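Beta-xylanase (Roseburia intestinalis L1-82, PDB 6SGF) includes the xylan-binding module of family 86 described here, and as a whole probably hydrolyses internal beta-1,4-xylosidic linkages in xylans. Local coordinates at residues L32-Q37 and I109-D114; W18-Y23 and Y38-W43. All blocks are in the same frame, centred on the assembly; numbering follows the deposited sequence.

Contact 1. Residues L32-Q37 and I109-D114. With XYP (beta-D-xylopyranose), chain H.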
ATOM      1  N   LEU B  32       4.423  12.085  -8.747  1.00 15.54           N
ATOM      2  CA  LEU B  32       4.803  12.288 -10.129  1.00 15.97           C
ATOM      3  C   LEU B  32       4.334  13.649 -10.622  1.00 19.32           C
ATOM      4  O   LEU B  32       3.262  14.141 -10.226  1.00 15.96           O
ATOM      5  CB  LEU B  32       4.214  11.195 -11.034  1.00 17.79           C
ATOM      6  CG  LEU B  32       4.315   9.757 -10.540  1.00 25.32           C
ATOM      7  CD1 LEU B  32       3.548   8.856 -11.517  1.00 31.21           C
ATOM      8  CD2 LEU B  32       5.739   9.302 -10.356  1.00 19.39           C
ATOM      9  N   SER B  33       5.150  14.238 -11.502  1.00 17.28           N
ATOM     10  CA  SER B  33       4.813  15.478 -12.177  1.00 20.22           C
ATOM     11  C   SER B  33       5.143  15.346 -13.661  1.00 21.43           C
ATOM     12  O   SER B  33       6.240  14.918 -14.023  1.00 20.52           O
ATOM     13  CB  SER B  33       5.570  16.669 -11.571  1.00 23.79           C
ATOM     14  OG  SER B  33       4.901  17.846 -11.943  1.00 34.56           O
ATOM     15  N   PHE B  34       4.209  15.755 -14.508  1.00 22.52           N
ATOM     16  CA  PHE B  34       4.360  15.570 -15.946  1.00 16.77           C
ATOM     17  C   PHE B  34       4.391  16.928 -16.634  1.00 23.02           C
ATOM     18  O   PHE B  34       3.496  17.754 -16.435  1.00 26.07           O
ATOM     19  CB  PHE B  34       3.223  14.767 -16.545  1.00 20.74           C
ATOM     20  CG  PHE B  34       2.937  13.479 -15.855  1.00 17.18           C
ATOM     21  CD1 PHE B  34       1.980  13.437 -14.849  1.00 20.72           C
ATOM     22  CD2 PHE B  34       3.551  12.321 -16.252  1.00 18.15           C
ATOM     23  CE1 PHE B  34       1.684  12.247 -14.210  1.00 20.05           C
ATOM     24  CE2 PHE B  34       3.246  11.111 -15.643  1.00 20.31           C
ATOM     25  CZ  PHE B  34       2.291  11.086 -14.624  1.00 16.87           C
ATOM     26  N   ALA B  35       5.405  17.154 -17.447  1.00 21.97           N
ATOM     27  CA  ALA B  35       5.556  18.429 -18.120  1.00 22.33           C
ATOM     28  C   ALA B  35       5.142  18.398 -19.583  1.00 26.65           C
ATOM     29  O   ALA B  35       4.744  19.440 -20.119  1.00 26.61           O
ATOM     30  CB  ALA B  35       7.022  18.862 -18.020  1.00 28.40           C
ATOM     31  N   LYS B  36       5.223  17.247 -20.223  1.00 20.41           N
ATOM     32  CA  LYS B  36       4.890  17.180 -21.649  1.00 19.08           C
ATOM     33  C   LYS B  36       4.024  15.966 -21.933  1.00 22.12           C
ATOM     34  O   LYS B  36       4.012  15.037 -21.160  1.00 18.64           O
ATOM     35  CB  LYS B  36       6.152  17.088 -22.497  1.00 29.42           C
ATOM     36  CG  LYS B  36       6.028  17.671 -23.889  1.00 42.92           C
ATOM     37  CD  LYS B  36       6.075  16.691 -25.048  1.00 49.56           C
ATOM     38  CE  LYS B  36       5.910  17.373 -26.400  1.00 53.58           C
ATOM     39  NZ  LYS B  36       4.557  17.911 -26.631  1.00 54.09           N
ATOM     40  N   GLN B  37       3.352  15.996 -23.074  1.00 21.42           N
ATOM     41  CA  GLN B  37       2.517  14.893 -23.557  1.00 24.17           C
ATOM     42  C   GLN B  37       3.380  13.632 -23.618  1.00 22.94           C
ATOM     43  O   GLN B  37       4.480  13.677 -24.085  1.00 19.39           O
ATOM     44  CB  GLN B  37       1.942  15.186 -24.944  1.00 18.97           C
ATOM     45  CG  GLN B  37       0.820  14.253 -25.328  1.00 24.03           C
ATOM     46  CD  GLN B  37       0.202  14.554 -26.667  1.00 30.23           C
ATOM     47  OE1 GLN B  37       0.866  15.018 -27.575  1.00 33.12           O
ATOM     48  NE2 GLN B  37      -1.075  14.295 -26.780  1.00 24.68           N
ATOM     49  N   ILE B 109       2.840   4.474 -15.688  1.00 13.72           N
ATOM     50  CA  ILE B 109       1.832   5.524 -15.702  1.00 12.51           C
ATOM     51  C   ILE B 109       2.314   6.589 -16.672  1.00 14.91           C
ATOM     52  O   ILE B 109       3.499   6.943 -16.653  1.00 15.96           O
ATOM     53  CB  ILE B 109       1.594   6.145 -14.315  1.00 13.26           C
ATOM     54  CG1 ILE B 109       1.043   5.091 -13.353  1.00 22.26           C
ATOM     55  CG2 ILE B 109       0.671   7.386 -14.479  1.00 13.89           C
ATOM     56  CD1 ILE B 109       0.844   5.649 -11.898  1.00 20.24           C
ATOM     57  N   MET B 110       1.410   7.066 -17.529  1.00 12.27           N
ATOM     58  CA  MET B 110       1.700   8.045 -18.571  1.00 15.04           C
ATOM     59  C   MET B 110       0.543   9.044 -18.667  1.00 18.84           C
ATOM     60  O   MET B 110      -0.585   8.727 -18.300  1.00 13.92           O
ATOM     61  CB  MET B 110       1.894   7.321 -19.918  1.00 16.54           C
ATOM     62  CG  MET B 110       2.095   8.214 -21.101  1.00 16.82           C
ATOM     63  SD  MET B 110       2.266   7.236 -22.634  1.00 17.61           S
ATOM     64  CE  MET B 110       0.606   6.673 -22.960  1.00 15.50           C
ATOM     65  N   ILE B 111       0.806  10.247 -19.180  1.00 15.69           N
ATOM     66  CA  ILE B 111      -0.274  11.188 -19.501  1.00 15.99           C
ATOM     67  C   ILE B 111      -0.381  11.351 -21.012  1.00 18.47           C
ATOM     68  O   ILE B 111       0.622  11.307 -21.731  1.00 17.13           O
ATOM     69  CB  ILE B 111      -0.099  12.570 -18.831  1.00 14.05           C
ATOM     70  CG1 ILE B 111       1.217  13.225 -19.221  1.00 16.40           C
ATOM     71  CG2 ILE B 111      -0.248  12.427 -17.315  1.00 20.27           C
ATOM     72  CD1 ILE B 111       1.060  14.738 -19.428  1.00 25.89           C
ATOM     73  N   THR B 112      -1.611  11.564 -21.488  1.00 20.72           N
ATOM     74  CA  THR B 112      -1.848  11.849 -22.901  1.00 16.92           C
ATOM     75  C   THR B 112      -2.223  13.299 -23.149  1.00 22.76           C
ATOM     76  O   THR B 112      -2.413  13.690 -24.311  1.00 21.01           O
ATOM     77  CB  THR B 112      -2.957  10.960 -23.478  1.00 19.87           C
ATOM     78  OG1 THR B 112      -4.137  11.092 -22.688  1.00 20.98           O
ATOM     79  CG2 THR B 112      -2.540   9.499 -23.490  1.00 19.87           C
ATOM     80  N   GLU B 113      -2.342  14.112 -22.106  1.00 23.32           N
ATOM     81  CA  GLU B 113      -2.682  15.522 -22.294  1.00 21.48           C
ATOM     82  C   GLU B 113      -1.607  16.263 -23.097  1.00 24.65           C
ATOM     83  O   GLU B 113      -0.418  16.237 -22.751  1.00 23.64           O
ATOM     84  CB  GLU B 113      -2.852  16.172 -20.925  1.00 22.20           C
ATOM     85  CG  GLU B 113      -3.764  17.370 -20.837  1.00 41.88           C
ATOM     86  CD  GLU B 113      -5.223  17.000 -21.023  1.00 48.51           C
ATOM     87  OE1 GLU B 113      -5.872  16.493 -20.057  1.00 47.00           O
ATOM     88  OE2 GLU B 113      -5.709  17.229 -22.146  1.00 48.55           O
ATOM     89  N   ASP B 114      -2.043  16.986 -24.140  1.00 27.42           N
ATOM     90  CA  ASP B 114      -1.114  17.648 -25.060  1.00 28.04           C
ATOM     91  C   ASP B 114      -0.419  18.864 -24.438  1.00 26.85           C
ATOM     92  O   ASP B 114       0.700  19.186 -24.839  1.00 27.69           O
ATOM     93  CB  ASP B 114      -1.817  17.990 -26.377  1.00 35.70           C
ATOM     94  CG  ASP B 114      -2.934  18.949 -26.201  1.00 35.96           C
ATOM     95  OD1 ASP B 114      -3.243  19.270 -25.039  1.00 41.80           O
ATOM     96  OD2 ASP B 114      -3.489  19.395 -27.225  1.00 51.06           O
TER
HETATM   97  C1  XYP H   2       5.339   6.933 -26.362  1.00 22.39           C
HETATM   98  C2  XYP H   2       4.545   6.108 -25.348  1.00 23.43           C
HETATM   99  C3  XYP H   2       3.330   5.547 -26.001  1.00 17.42           C
HETATM  100  C4  XYP H   2       2.555   6.589 -26.775  1.00 17.59           C
HETATM  101  C5  XYP H   2       3.419   7.379 -27.769  1.00 20.01           C
HETATM  102  O2  XYP H   2       5.419   5.128 -24.783  1.00 22.04           O
HETATM  103  O3  XYP H   2       2.482   4.992 -24.955  1.00 18.14           O
HETATM  104  O4  XYP H   2       1.515   5.887 -27.474  1.00 18.88           O
HETATM  105  O5  XYP H   2       4.493   7.992 -26.985  1.00 20.90           O
HETATM  106  O   HOH W   1       3.248  18.736 -24.611  1.00 26.59           O

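Contact 2. Residues W18-Y23 and Y38-W43. With XYP (beta-D-xylopyranose), chain H; XYP (beta-D-xylopyranose), chain C; XYP (beta-D-xylopyranose), chain D.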
ATOM      1  N   TRP B  18      12.726   3.607 -15.766  1.00 18.23           N
ATOM      2  CA  TRP B  18      12.861   4.640 -16.782  1.00 20.02           C
ATOM      3  C   TRP B  18      11.777   5.660 -16.507  1.00 18.46           C
ATOM      4  O   TRP B  18      10.679   5.306 -16.061  1.00 17.97           O
ATOM      5  CB  TRP B  18      12.708   4.068 -18.187  1.00 19.63           C
ATOM      6  CG  TRP B  18      13.032   4.982 -19.336  1.00 22.85           C
ATOM      7  CD1 TRP B  18      14.243   5.084 -19.981  1.00 26.86           C
ATOM      8  CD2 TRP B  18      12.140   5.889 -20.019  1.00 18.55           C
ATOM      9  NE1 TRP B  18      14.158   5.986 -21.020  1.00 28.62           N
ATOM     10  CE2 TRP B  18      12.880   6.494 -21.070  1.00 21.94           C
ATOM     11  CE3 TRP B  18      10.813   6.246 -19.846  1.00 18.59           C
ATOM     12  CZ2 TRP B  18      12.330   7.450 -21.923  1.00 23.45           C
ATOM     13  CZ3 TRP B  18      10.254   7.183 -20.702  1.00 24.41           C
ATOM     14  CH2 TRP B  18      11.024   7.779 -21.739  1.00 20.29           C
ATOM     15  N   GLY B  19      12.090   6.913 -16.722  1.00 17.01           N
ATOM     16  CA  GLY B  19      11.052   7.907 -16.620  1.00 17.64           C
ATOM     17  C   GLY B  19      11.435   9.277 -17.116  1.00 19.16           C
ATOM     18  O   GLY B  19      12.440   9.840 -16.668  1.00 20.57           O
ATOM     19  N   ASP B  20      10.636   9.860 -18.006  1.00 19.90           N
ATOM     20  CA  ASP B  20      10.857  11.260 -18.347  1.00 17.62           C
ATOM     21  C   ASP B  20       9.884  12.191 -17.627  1.00 24.39           C
ATOM     22  O   ASP B  20      10.010  13.419 -17.730  1.00 23.86           O
ATOM     23  CB  ASP B  20      10.777  11.486 -19.867  1.00 21.92           C
ATOM     24  CG  ASP B  20       9.522  10.912 -20.516  1.00 21.20           C
ATOM     25  OD1 ASP B  20       8.609  10.381 -19.832  1.00 27.15           O
ATOM     26  OD2 ASP B  20       9.456  10.998 -21.767  1.00 23.96           O
ATOM     27  N   ALA B  21       8.936  11.644 -16.875  1.00 20.64           N
ATOM     28  CA  ALA B  21       8.255  12.439 -15.867  1.00 21.11           C
ATOM     29  C   ALA B  21       9.200  12.710 -14.702  1.00 22.72           C
ATOM     30  O   ALA B  21      10.243  12.070 -14.550  1.00 25.08           O
ATOM     31  CB  ALA B  21       7.006  11.713 -15.368  1.00 24.26           C
ATOM     32  N   ASP B  22       8.823  13.669 -13.866  1.00 19.17           N
ATOM     33  CA  ASP B  22       9.523  13.918 -12.615  1.00 20.07           C
ATOM     34  C   ASP B  22       8.925  13.025 -11.536  1.00 21.87           C
ATOM     35  O   ASP B  22       7.701  12.906 -11.454  1.00 23.04           O
ATOM     36  CB  ASP B  22       9.380  15.374 -12.236  1.00 20.61           C
ATOM     37  CG  ASP B  22      10.512  15.869 -11.373  1.00 33.55           C
ATOM     38  OD1 ASP B  22      11.396  15.096 -10.945  1.00 35.59           O
ATOM     39  OD2 ASP B  22      10.535  17.073 -11.138  1.00 29.07           O
ATOM     40  N   TYR B  23       9.781  12.361 -10.750  1.00 21.33           N
ATOM     41  CA  TYR B  23       9.294  11.408  -9.748  1.00 19.66           C
ATOM     42  C   TYR B  23      10.139  11.486  -8.483  1.00 21.80           C
ATOM     43  O   TYR B  23      11.359  11.679  -8.539  1.00 18.23           O
ATOM     44  CB  TYR B  23       9.311   9.968 -10.286  1.00 16.33           C
ATOM     45  CG  TYR B  23      10.611   9.585 -10.943  1.00 20.83           C
ATOM     46  CD1 TYR B  23      11.684   9.101 -10.203  1.00 21.19           C
ATOM     47  CD2 TYR B  23      10.771   9.707 -12.307  1.00 21.46           C
ATOM     48  CE1 TYR B  23      12.883   8.767 -10.812  1.00 24.19           C
ATOM     49  CE2 TYR B  23      11.963   9.382 -12.910  1.00 22.81           C
ATOM     50  CZ  TYR B  23      13.011   8.922 -12.171  1.00 23.48           C
ATOM     51  OH  TYR B  23      14.189   8.600 -12.811  1.00 22.88           O
ATOM     52  N   TYR B  38       2.805  12.550 -23.140  1.00 19.11           N
ATOM     53  CA  TYR B  38       3.360  11.194 -23.168  1.00 17.67           C
ATOM     54  C   TYR B  38       4.515  11.016 -22.185  1.00 17.96           C
ATOM     55  O   TYR B  38       5.105   9.920 -22.145  1.00 18.67           O
ATOM     56  CB  TYR B  38       3.823  10.733 -24.572  1.00 19.24           C
ATOM     57  CG  TYR B  38       2.676  10.734 -25.569  1.00 22.47           C
ATOM     58  CD1 TYR B  38       1.451  10.188 -25.236  1.00 21.32           C
ATOM     59  CD2 TYR B  38       2.812  11.300 -26.835  1.00 29.86           C
ATOM     60  CE1 TYR B  38       0.380  10.216 -26.123  1.00 25.77           C
ATOM     61  CE2 TYR B  38       1.731  11.322 -27.739  1.00 25.94           C
ATOM     62  CZ  TYR B  38       0.530  10.770 -27.369  1.00 28.79           C
ATOM     63  OH  TYR B  38      -0.551  10.760 -28.226  1.00 27.42           O
ATOM     64  N   ASN B  39       4.834  12.030 -21.369  1.00 18.53           N
ATOM     65  CA  ASN B  39       5.714  11.834 -20.225  1.00 16.73           C
ATOM     66  C   ASN B  39       5.173  10.670 -19.388  1.00 15.80           C
ATOM     67  O   ASN B  39       3.961  10.504 -19.218  1.00 14.52           O
ATOM     68  CB  ASN B  39       5.771  13.080 -19.320  1.00 18.30           C
ATOM     69  CG  ASN B  39       6.851  14.116 -19.713  1.00 22.89           C
ATOM     70  OD1 ASN B  39       6.991  15.130 -19.030  1.00 23.43           O
ATOM     71  ND2 ASN B  39       7.585  13.874 -20.780  1.00 21.29           N
ATOM     72  N   GLN B  40       6.077   9.886 -18.831  1.00 15.28           N
ATOM     73  CA  GLN B  40       5.678   8.649 -18.179  1.00 17.29           C
ATOM     74  C   GLN B  40       6.797   8.128 -17.278  1.00 17.67           C
ATOM     75  O   GLN B  40       7.959   8.572 -17.339  1.00 15.13           O
ATOM     76  CB  GLN B  40       5.301   7.588 -19.204  1.00 17.73           C
ATOM     77  CG  GLN B  40       6.496   7.141 -19.996  1.00 20.28           C
ATOM     78  CD  GLN B  40       6.120   6.206 -21.123  1.00 21.30           C
ATOM     79  OE1 GLN B  40       5.572   5.121 -20.905  1.00 18.24           O
ATOM     80  NE2 GLN B  40       6.405   6.626 -22.333  1.00 17.36           N
ATOM     81  N   VAL B  41       6.420   7.153 -16.440  1.00 13.57           N
ATOM     82  CA  VAL B  41       7.350   6.439 -15.571  1.00 12.84           C
ATOM     83  C   VAL B  41       7.108   4.958 -15.767  1.00 16.19           C
ATOM     84  O   VAL B  41       5.971   4.530 -16.000  1.00 15.87           O
ATOM     85  CB  VAL B  41       7.174   6.811 -14.085  1.00 14.25           C
ATOM     86  CG1 VAL B  41       8.195   6.077 -13.210  1.00 18.84           C
ATOM     87  CG2 VAL B  41       7.306   8.282 -13.901  1.00 19.51           C
ATOM     88  N   LYS B  42       8.177   4.182 -15.716  1.00 13.97           N
ATOM     89  CA  LYS B  42       8.115   2.734 -15.790  1.00 15.02           C
ATOM     90  C   LYS B  42       8.789   2.177 -14.545  1.00 16.82           C
ATOM     91  O   LYS B  42       9.903   2.582 -14.229  1.00 16.36           O
ATOM     92  CB  LYS B  42       8.810   2.212 -17.046  1.00 14.68           C
ATOM     93  CG  LYS B  42       8.935   0.699 -17.062  1.00 22.39           C
ATOM     94  CD  LYS B  42       9.699   0.222 -18.319  1.00 19.51           C
ATOM     95  CE  LYS B  42       9.827  -1.268 -18.357  1.00 21.36           C
ATOM     96  NZ  LYS B  42      10.561  -1.757 -19.574  1.00 28.27           N
ATOM     97  N   TRP B  43       8.101   1.284 -13.822  1.00 13.42           N
ATOM     98  CA  TRP B  43       8.652   0.659 -12.630  1.00 15.71           C
ATOM     99  C   TRP B  43       8.832  -0.846 -12.826  1.00 18.00           C
ATOM    100  O   TRP B  43       7.926  -1.526 -13.320  1.00 17.60           O
ATOM    101  CB  TRP B  43       7.751   0.847 -11.416  1.00 17.78           C
ATOM    102  CG  TRP B  43       7.526   2.202 -10.886  1.00 15.81           C
ATOM    103  CD1 TRP B  43       8.212   2.818  -9.879  1.00 16.90           C
ATOM    104  CD2 TRP B  43       6.484   3.089 -11.272  1.00 16.32           C
ATOM    105  NE1 TRP B  43       7.669   4.071  -9.637  1.00 19.06           N
ATOM    106  CE2 TRP B  43       6.602   4.250 -10.473  1.00 16.58           C
ATOM    107  CE3 TRP B  43       5.467   3.028 -12.236  1.00 15.50           C
ATOM    108  CZ2 TRP B  43       5.735   5.315 -10.591  1.00 17.21           C
ATOM    109  CZ3 TRP B  43       4.614   4.094 -12.360  1.00 16.58           C
ATOM    110  CH2 TRP B  43       4.743   5.223 -11.538  1.00 19.57           C
TER
HETATM  111  C1  XYP H   2       5.339   6.933 -26.362  1.00 22.39           C
HETATM  112  C2  XYP H   2       4.545   6.108 -25.348  1.00 23.43           C
HETATM  113  C3  XYP H   2       3.330   5.547 -26.001  1.00 17.42           C
HETATM  114  C4  XYP H   2       2.555   6.589 -26.775  1.00 17.59           C
HETATM  115  C5  XYP H   2       3.419   7.379 -27.769  1.00 20.01           C
HETATM  116  O2  XYP H   2       5.419   5.128 -24.783  1.00 22.04           O
HETATM  117  O3  XYP H   2       2.482   4.992 -24.955  1.00 18.14           O
HETATM  118  O4  XYP H   2       1.515   5.887 -27.474  1.00 18.88           O
HETATM  119  O5  XYP H   2       4.493   7.992 -26.985  1.00 20.90           O
HETATM  120  O1  XYP C   1      11.145   9.292 -27.270  1.00 60.87           O
HETATM  121  C1  XYP C   1      10.028   9.098 -26.504  1.00 45.04           C
HETATM  122  C2  XYP C   1       8.876   9.943 -27.060  1.00 49.15           C
HETATM  123  C3  XYP C   1       7.549   9.657 -26.451  1.00 39.21           C
HETATM  124  C4  XYP C   1       7.421   8.165 -26.442  1.00 30.12           C
HETATM  125  C5  XYP C   1       8.533   7.402 -25.717  1.00 40.10           C
HETATM  126  O2  XYP C   1       9.232  11.312 -26.814  1.00 51.02           O
HETATM  127  O3  XYP C   1       6.459  10.210 -27.258  1.00 40.62           O
HETATM  128  O4  XYP C   1       6.205   7.862 -25.797  1.00 25.29           O
HETATM  129  O5  XYP C   1       9.785   7.620 -26.465  1.00 48.90           O
HETATM  130  C1  XYP D   3       0.330   6.493 -27.836  1.00 20.58           C
HETATM  131  C2  XYP D   3      -0.451   5.616 -28.817  1.00 20.33           C
HETATM  132  C3  XYP D   3      -1.786   6.187 -29.155  1.00 23.62           C
HETATM  133  C4  XYP D   3      -2.526   6.464 -27.896  1.00 25.73           C
HETATM  134  C5  XYP D   3      -1.721   7.275 -26.873  1.00 20.94           C
HETATM  135  O2  XYP D   3       0.282   5.468 -30.035  1.00 23.59           O
HETATM  136  O3  XYP D   3      -2.541   5.194 -29.880  1.00 21.05           O
HETATM  137  O4  XYP D   3      -3.677   7.271 -28.134  1.00 25.11           O
HETATM  138  O5  XYP D   3      -0.468   6.609 -26.563  1.00 20.21           O
HETATM  139  O   HOH W   2       7.421   9.300 -22.826  1.00 22.75           O

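Contact 1. Residues L32-Q37 and I109-D114
The Phe34 ring carries Ile111 CG2 over one face: the methyl lies 3.5 Å from the ring centroid and 13° off the normal, a CH-pi contact close to the ring centre. Ile109 CG2 approaches the same ring obliquely, 4.0 Å from CZ, and Leu32 CD1 extends the apolar row by meeting Ile109 CD1. The second flat group, the Gln37 amide, has Thr112 O near its own plane. NE2 donates to that oxygen over 2.9 Å with an N-H...O angle of 163°, although the donor is tilted from the plane of the carbonyl it meets. Gln37 reaches it because CG is anti to the backbone N (chi1 -166°) and the chain runs on extended; its CD then passes beside Asp114 CA. A CA-H...O contact from Gln37 CA to Glu113 O, 3.3 Å, adds to this seam.

The longer branch of Ile111 reaches across to segment 32-37, bringing CD1 to 3.4 Å from Lys36 O and against Phe34 CB. Among the exposed loop residues a water accepts from Lys36 NZ and Gln37 N and donates to Asp114 O, joining the two loops indirectly. Met110 faces away, and its SD comes 3.2 Å from O3 of the chain H xylose.

Strands 29-34 and 103-110 belong to different sheets of a beta-sandwich, so this is a face-to-face meeting at one end of the core, where Val121 and Leu123 also pack. The chemistry implies a division of labour: dispersion forces join the sheets, while the hydrogen bond from the Gln37 amide and the water tie the loop containing Thr112, a glycan-pocket residue, to the chain leading into Tyr38.

Contact 2. Residues W18-Y23 and Y38-W43
Two antiparallel bridges, a hydrogen-bonded pair Trp18-Lys42 and a non-hydrogen-bonded pair Gly19-Val41 (CA-CA 4.1 Å), lay edge strand 15-19 beside strand 40-50 in one sheet of the beta-sandwich. Lys42 N donates to Trp18 O at 2.8 Å; the return bond is weak.

Beyond Gly19 the side chain of Asp20 takes over. With CG between the backbone N and the carbonyl carbon (chi1 51°), its carboxylate folds toward strand 40-50, and OD1 accepts from Gln40 N at 2.8 Å. Ala21 N reaches Gln40 O from above the carbonyl plane, and Ala21 CB packs on Val41 CG2, 3.7 Å away. The Trp18 ring meets Gln40 CG at its CZ3 edge. A water joins Asp20 OD2, Tyr38 O and Gln40 NE2, so Asp20 reaches the sugar-binding amide through one water.

One face of Tyr38 lies under the chain H xylose, whose C5 is 4.0 Å above the ring plane, while CE1 approaches C5 of the chain D xylose. With an alanine here, the chain H sugar would probably lose the aromatic face under its C4 and C5 and would rely on its hydrogen bonds and the contact with Met110. Gln40 is gripped at both amide ends: OE1 accepts from Lys71 NZ, and NE2 donates to O2 of the chain H xylose (3.0 Å, 169°).

The centres of contacts 1 and 2 lie 8 Å apart, on the same side of the chain's centre. Their segments alternate in sequence: 18-23, 32-37, 38-43, then 109-114, with Gln37 and Tyr38 adjoining. Contact 1 spans the sandwich from strand 29-34 to strand 103-110; contact 2 lies mainly within the sheet that holds 15-19, 40-50 and 103-110. Probable hydrogen bonds stitch them together, Ser33 O to Asp22 N and Ile111 O to Tyr38 N, both 2.9 Å, and Met110 CB packs on Gln40 CB. Both contacts touch the chain H xylose, through Tyr38 and Gln40 and through Met110, while Thr112 lies beside another xylose; one end of the sandwich thus contributes four residues to the glycan pocket.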